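Local coordinates for DNA repair protein RecO (PDB 1W3S) that is probably involved in DNA repair and in recombination by the RecF pathway, at residues V56-Y61 with K72-E77; K35-G40 with L68-Q73. One frame throughout, in Å; residues are numbered along the deposited sequence.

In the fold
From the N terminus, strand 5-17 leads through 23-29 into strand 32-38, whose end is the first half of interaction 2. The chain then passes through a loop with residues 41-46 unmodelled and along strand 55-61 before strand 69-78 runs parallel to 32-38, closing interaction 2 over 27 intervening residues. Interaction 1 closes a beta hairpin, with ten residues between its segments. The two closures cross rather than nest, since 56-61 lies between the segments of interaction 2 and 72-77 reaches beyond them; they share K72 and Q73. Strand 69-78 lies between 32-38 and 55-61, pairing parallel with the first and antiparallel with the second. Y61 O and S70 N, 2.7 Å apart, probably bond between the interactions.

Interaction 1 of 2, residues V56-Y61 with K72-E77; sequences VGVQVY and KQAVLE
Q59 and Q73 face each other across the hairpin, with Q59 CB packed 3.7 Å from Q73 CG. With its CG opposite the backbone N (chi1 177°) and its chain extended, Q59 turns its carboxamide to that of Q73. Q59 OE1 and Q73 NE2 are 2.5 Å apart, but the angle at hydrogen is only 119°, so the bond is weak and doubtful; the two amide planes lie 69° apart. A valine in place of Q59 has no OE1 to offer, and the Q73 carboxamide would probably be freer to turn. The backbone bonds beside it are straighter: Q59 N donates to Q73 O at 2.9 Å, while Q59 O accepts K72 N at 2.8 Å and, weakly, Q73 N at 3.4 Å. Two residues opposite one make a classic beta bulge, set in the hairpin of strands 55-61 and 69-78, the last two strands of the N-terminal OB fold. Further along, regular antiparallel pairing resumes, with G57 and V75 exchanging two nearly straight N-H to O bonds. On the face opposite the glutamines, V58 CG1 meets A74 CB at 4.0 Å. The E77 carboxylate lies beside the glycine, OE2 3.5 Å from G57 CA, where a side chain would collide with it; S9 OG holds E77 OE1 weakly. Strand 5-17 flanks the hairpin, R8 and G10 pairing with V58 and V56, and T5 and N7 touching Q59.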
loop_
_atom_site.group_PDB
_atom_site.type_symbol
_atom_site.label_atom_id
_atom_site.label_comp_id
_atom_site.label_asym_id
_atom_site.label_seq_id
_atom_site.Cartn_x
_atom_site.Cartn_y
_atom_site.Cartn_z
ATOM N N VAL A 56 -0.500 -12.721 11.654
ATOM C CA VAL A 56 0.290 -13.439 12.638
ATOM C C VAL A 56 0.153 -12.771 14.010
ATOM O O VAL A 56 -0.037 -11.563 14.095
ATOM C CB VAL A 56 1.767 -13.501 12.128
ATOM C CG1 VAL A 56 2.751 -12.869 13.103
ATOM C CG2 VAL A 56 2.142 -14.908 11.754
ATOM N N GLY A 57 0.204 -13.581 15.067
ATOM C CA GLY A 57 0.252 -13.082 16.450
ATOM C C GLY A 57 1.613 -13.361 17.068
ATOM O O GLY A 57 2.068 -14.508 17.083
ATOM N N VAL A 58 2.285 -12.317 17.542
ATOM C CA VAL A 58 3.630 -12.473 18.110
ATOM C C VAL A 58 3.800 -11.884 19.509
ATOM O O VAL A 58 3.188 -10.868 19.866
ATOM C CB VAL A 58 4.746 -11.855 17.227
ATOM C CG1 VAL A 58 4.810 -12.539 15.899
ATOM C CG2 VAL A 58 4.573 -10.349 17.059
ATOM N N GLN A 59 4.659 -12.545 20.279
ATOM C CA GLN A 59 5.177 -11.975 21.507
ATOM C C GLN A 59 6.621 -11.622 21.256
ATOM O O GLN A 59 7.403 -12.449 20.809
ATOM C CB GLN A 59 5.071 -12.924 22.701
ATOM C CG GLN A 59 5.692 -12.301 23.972
ATOM C CD GLN A 59 5.242 -12.992 25.234
ATOM O OE1 GLN A 59 5.816 -14.027 25.622
ATOM N NE2 GLN A 59 4.207 -12.443 25.875
ATOM N N VAL A 60 6.954 -10.393 21.619
ATOM C CA VAL A 60 8.139 -9.740 21.132
ATOM C C VAL A 60 8.848 -9.058 22.323
ATOM O O VAL A 60 8.225 -8.333 23.095
ATOM C CB VAL A 60 7.731 -8.774 19.949
ATOM C CG1 VAL A 60 7.534 -7.339 20.394
ATOM C CG2 VAL A 60 8.727 -8.865 18.804
ATOM N N TYR A 61 10.136 -9.352 22.495
ATOM C CA TYR A 61 10.937 -8.748 23.555
ATOM C C TYR A 61 11.852 -7.700 22.953
ATOM O O TYR A 61 12.494 -7.951 21.946
ATOM C CB TYR A 61 11.780 -9.804 24.304
ATOM C CG TYR A 61 12.646 -9.190 25.396
ATOM C CD1 TYR A 61 12.117 -8.905 26.665
ATOM C CD2 TYR A 61 13.966 -8.843 25.145
ATOM C CE1 TYR A 61 12.889 -8.311 27.654
ATOM C CE2 TYR A 61 14.745 -8.249 26.120
ATOM C CZ TYR A 61 14.206 -7.986 27.374
ATOM O OH TYR A 61 14.993 -7.399 28.331
ATOM N N LYS A 72 9.580 -14.084 20.397
ATOM C CA LYS A 72 9.675 -15.142 21.392
ATOM C C LYS A 72 8.656 -16.239 21.181
ATOM O O LYS A 72 8.962 -17.410 21.379
ATOM C CB LYS A 72 9.604 -14.543 22.798
ATOM C CG LYS A 72 10.857 -13.743 23.136
ATOM C CD LYS A 72 12.123 -14.542 22.739
ATOM C CE LYS A 72 13.395 -13.922 23.227
ATOM N NZ LYS A 72 14.470 -14.955 23.283
ATOM N N GLN A 73 7.449 -15.874 20.777
ATOM C CA GLN A 73 6.513 -16.865 20.259
ATOM C C GLN A 73 5.697 -16.231 19.142
ATOM O O GLN A 73 5.562 -15.017 19.074
ATOM C CB GLN A 73 5.649 -17.488 21.379
ATOM C CG GLN A 73 4.737 -16.516 22.120
ATOM C CD GLN A 73 4.465 -16.935 23.580
ATOM O OE1 GLN A 73 3.934 -18.028 23.836
ATOM N NE2 GLN A 73 4.823 -16.057 24.530
ATOM N N ALA A 74 5.210 -17.070 18.238
ATOM C CA ALA A 74 4.565 -16.607 17.024
ATOM C C ALA A 74 3.548 -17.643 16.620
ATOM O O ALA A 74 3.884 -18.818 16.463
ATOM C CB ALA A 74 5.583 -16.414 15.936
ATOM N N VAL A 75 2.305 -17.200 16.472
ATOM C CA VAL A 75 1.191 -18.076 16.135
ATOM C C VAL A 75 0.499 -17.544 14.865
ATOM O O VAL A 75 0.271 -16.341 14.732
ATOM C CB VAL A 75 0.201 -18.216 17.356
ATOM C CG1 VAL A 75 -0.642 -16.977 17.565
ATOM C CG2 VAL A 75 -0.693 -19.400 17.182
ATOM N N LEU A 76 0.206 -18.443 13.926
ATOM C CA LEU A 76 -0.521 -18.101 12.695
ATOM C C LEU A 76 -2.003 -17.865 13.002
ATOM O O LEU A 76 -2.706 -18.802 13.394
ATOM C CB LEU A 76 -0.378 -19.226 11.644
ATOM C CG LEU A 76 -1.308 -19.179 10.409
ATOM C CD1 LEU A 76 -1.062 -17.950 9.542
ATOM C CD2 LEU A 76 -1.160 -20.441 9.574
ATOM N N GLU A 77 -2.475 -16.632 12.811
ATOM C CA GLU A 77 -3.886 -16.285 13.057
ATOM C C GLU A 77 -4.801 -16.353 11.812
ATOM O O GLU A 77 -6.024 -16.419 11.934
ATOM C CB GLU A 77 -3.976 -14.892 13.676
ATOM C CG GLU A 77 -3.556 -14.852 15.140
ATOM C CD GLU A 77 -3.524 -13.448 15.709
ATOM O OE1 GLU A 77 -3.845 -12.494 14.966
ATOM O OE2 GLU A 77 -3.180 -13.287 16.910
#

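Interaction 2 of 2, residues K35-G40 with L68-Q73; sequences KAIARG and LASVKQ
R39 grazes S70, its CG 4.4 Å from S70 OG, and then carries its guanidinium over I37: the CD1 methyl of I37 stands 3.7 Å above one face of the group, offset toward the rim. NH1 has a long, weak ion pair with D22. This end of the contact finishes strand 32-38, which runs beside strand 69-78 as the parallel pair of the OB fold, the other pairs of the sheet being antiparallel. The axes of 35-38 and 69-73 are inclined at 52°, and the hydrogen bonds across these segments are two, both made by I37, which bonds to the two residues flanking S70, as expected of a parallel bridge. I37 N donates to A69 O at 2.9 Å, arriving close to the direction in which the carbonyl points, and I37 O accepts V71 N at 2.7 Å with an almost straight N-H to O angle of 179°. At the N-terminal end of 68-73, L68 lies obliquely across K35 and at about a right angle to I37: CD2 touches K35 CB at 3.7 Å and also approaches the methylenes farther along the bent lysine chain, while CD1 and CB meet I37. Strand 23-29 lies on the far edge of 32-38, where V25 bonds to the backbone of A36 and I24 touches I37. The buried A36 side chain meets V71: with V71 CG1 anti to its own N (chi1 174°), the other methyl sits beside that N, and V71 CG2 packs 3.9 Å from A36 CB while V71 CB rests against the methyl of A38.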
loop_
_atom_site.group_PDB
_atom_site.type_symbol
_atom_site.label_atom_id
_atom_site.label_comp_id
_atom_site.label_asym_id
_atom_site.label_seq_id
_atom_site.Cartn_x
_atom_site.Cartn_y
_atom_site.Cartn_z
ATOM N N LYS A 35 9.367 -3.808 13.106
ATOM C CA LYS A 35 10.521 -4.567 12.623
ATOM C C LYS A 35 10.946 -5.579 13.710
ATOM O O LYS A 35 11.093 -5.225 14.880
ATOM C CB LYS A 35 11.661 -3.596 12.306
ATOM C CG LYS A 35 12.220 -3.671 10.892
ATOM C CD LYS A 35 12.894 -5.025 10.610
ATOM C CE LYS A 35 14.050 -4.904 9.605
ATOM N NZ LYS A 35 15.176 -4.085 10.136
ATOM N N ALA A 36 11.158 -6.831 13.329
ATOM C CA ALA A 36 11.419 -7.896 14.302
ATOM C C ALA A 36 12.372 -8.974 13.774
ATOM O O ALA A 36 12.610 -9.062 12.569
ATOM C CB ALA A 36 10.099 -8.526 14.731
ATOM N N ILE A 37 12.913 -9.782 14.692
ATOM C CA ILE A 37 13.779 -10.921 14.345
ATOM C C ILE A 37 13.410 -12.190 15.116
ATOM O O ILE A 37 13.150 -12.158 16.313
ATOM C CB ILE A 37 15.296 -10.576 14.525
ATOM C CG1 ILE A 37 16.182 -11.754 14.110
ATOM C CG2 ILE A 37 15.634 -10.160 15.954
ATOM C CD1 ILE A 37 17.591 -11.336 13.734
ATOM N N ALA A 38 13.367 -13.304 14.398
ATOM C CA ALA A 38 13.161 -14.612 14.991
ATOM C C ALA A 38 14.440 -15.432 14.814
ATOM O O ALA A 38 14.760 -15.851 13.708
ATOM C CB ALA A 38 11.979 -15.307 14.341
ATOM N N ARG A 39 15.160 -15.642 15.916
ATOM C CA ARG A 39 16.436 -16.370 15.933
ATOM C C ARG A 39 16.280 -17.849 15.610
ATOM O O ARG A 39 15.181 -18.405 15.697
ATOM C CB ARG A 39 17.088 -16.244 17.310
ATOM C CG ARG A 39 17.463 -14.824 17.696
ATOM C CD ARG A 39 18.692 -14.302 16.986
ATOM N NE ARG A 39 18.814 -12.844 17.091
ATOM C CZ ARG A 39 19.873 -12.148 16.672
ATOM N NH1 ARG A 39 20.912 -12.762 16.105
ATOM N NH2 ARG A 39 19.894 -10.826 16.808
ATOM N N GLY A 40 17.386 -18.489 15.239
ATOM C CA GLY A 40 17.392 -19.940 15.006
ATOM C C GLY A 40 18.781 -20.569 14.969
ATOM O O GLY A 40 19.729 -20.058 15.579
ATOM N N LEU A 68 16.622 -4.427 17.308
ATOM C CA LEU A 68 15.516 -5.195 16.750
ATOM C C LEU A 68 14.805 -5.960 17.851
ATOM O O LEU A 68 15.456 -6.624 18.659
ATOM C CB LEU A 68 15.985 -6.184 15.675
ATOM C CG LEU A 68 15.998 -5.696 14.230
ATOM C CD1 LEU A 68 16.257 -6.876 13.322
ATOM C CD2 LEU A 68 14.705 -5.011 13.855
ATOM N N ALA A 69 13.473 -5.867 17.864
ATOM C CA ALA A 69 12.645 -6.639 18.769
ATOM C C ALA A 69 12.788 -8.106 18.417
ATOM O O ALA A 69 12.922 -8.459 17.252
ATOM C CB ALA A 69 11.211 -6.205 18.667
ATOM N N SER A 70 12.771 -8.965 19.428
ATOM C CA SER A 70 13.052 -10.374 19.230
ATOM C C SER A 70 11.790 -11.197 19.417
ATOM O O SER A 70 11.135 -11.106 20.439
ATOM C CB SER A 70 14.152 -10.842 20.186
ATOM O OG SER A 70 14.715 -12.063 19.736
ATOM N N VAL A 71 11.469 -12.015 18.423
ATOM C CA VAL A 71 10.255 -12.820 18.435
ATOM C C VAL A 71 10.417 -14.024 19.372
ATOM O O VAL A 71 11.260 -14.892 19.155
ATOM C CB VAL A 71 9.883 -13.286 16.987
ATOM C CG1 VAL A 71 8.717 -14.242 16.999
ATOM C CG2 VAL A 71 9.569 -12.086 16.100
ATOM N N LYS A 72 9.580 -14.084 20.397
ATOM C CA LYS A 72 9.675 -15.142 21.392
ATOM C C LYS A 72 8.656 -16.239 21.181
ATOM O O LYS A 72 8.962 -17.410 21.379
ATOM C CB LYS A 72 9.604 -14.543 22.798
ATOM C CG LYS A 72 10.857 -13.743 23.136
ATOM C CD LYS A 72 12.123 -14.542 22.739
ATOM C CE LYS A 72 13.395 -13.922 23.227
ATOM N NZ LYS A 72 14.470 -14.955 23.283
ATOM N N GLN A 73 7.449 -15.874 20.777
ATOM C CA GLN A 73 6.513 -16.865 20.259
ATOM C C GLN A 73 5.697 -16.231 19.142
ATOM O O GLN A 73 5.562 -15.017 19.074
ATOM C CB GLN A 73 5.649 -17.488 21.379
ATOM C CG GLN A 73 4.737 -16.516 22.120
ATOM C CD GLN A 73 4.465 -16.935 23.580
ATOM O OE1 GLN A 73 3.934 -18.028 23.836
ATOM N NE2 GLN A 73 4.823 -16.057 24.530
#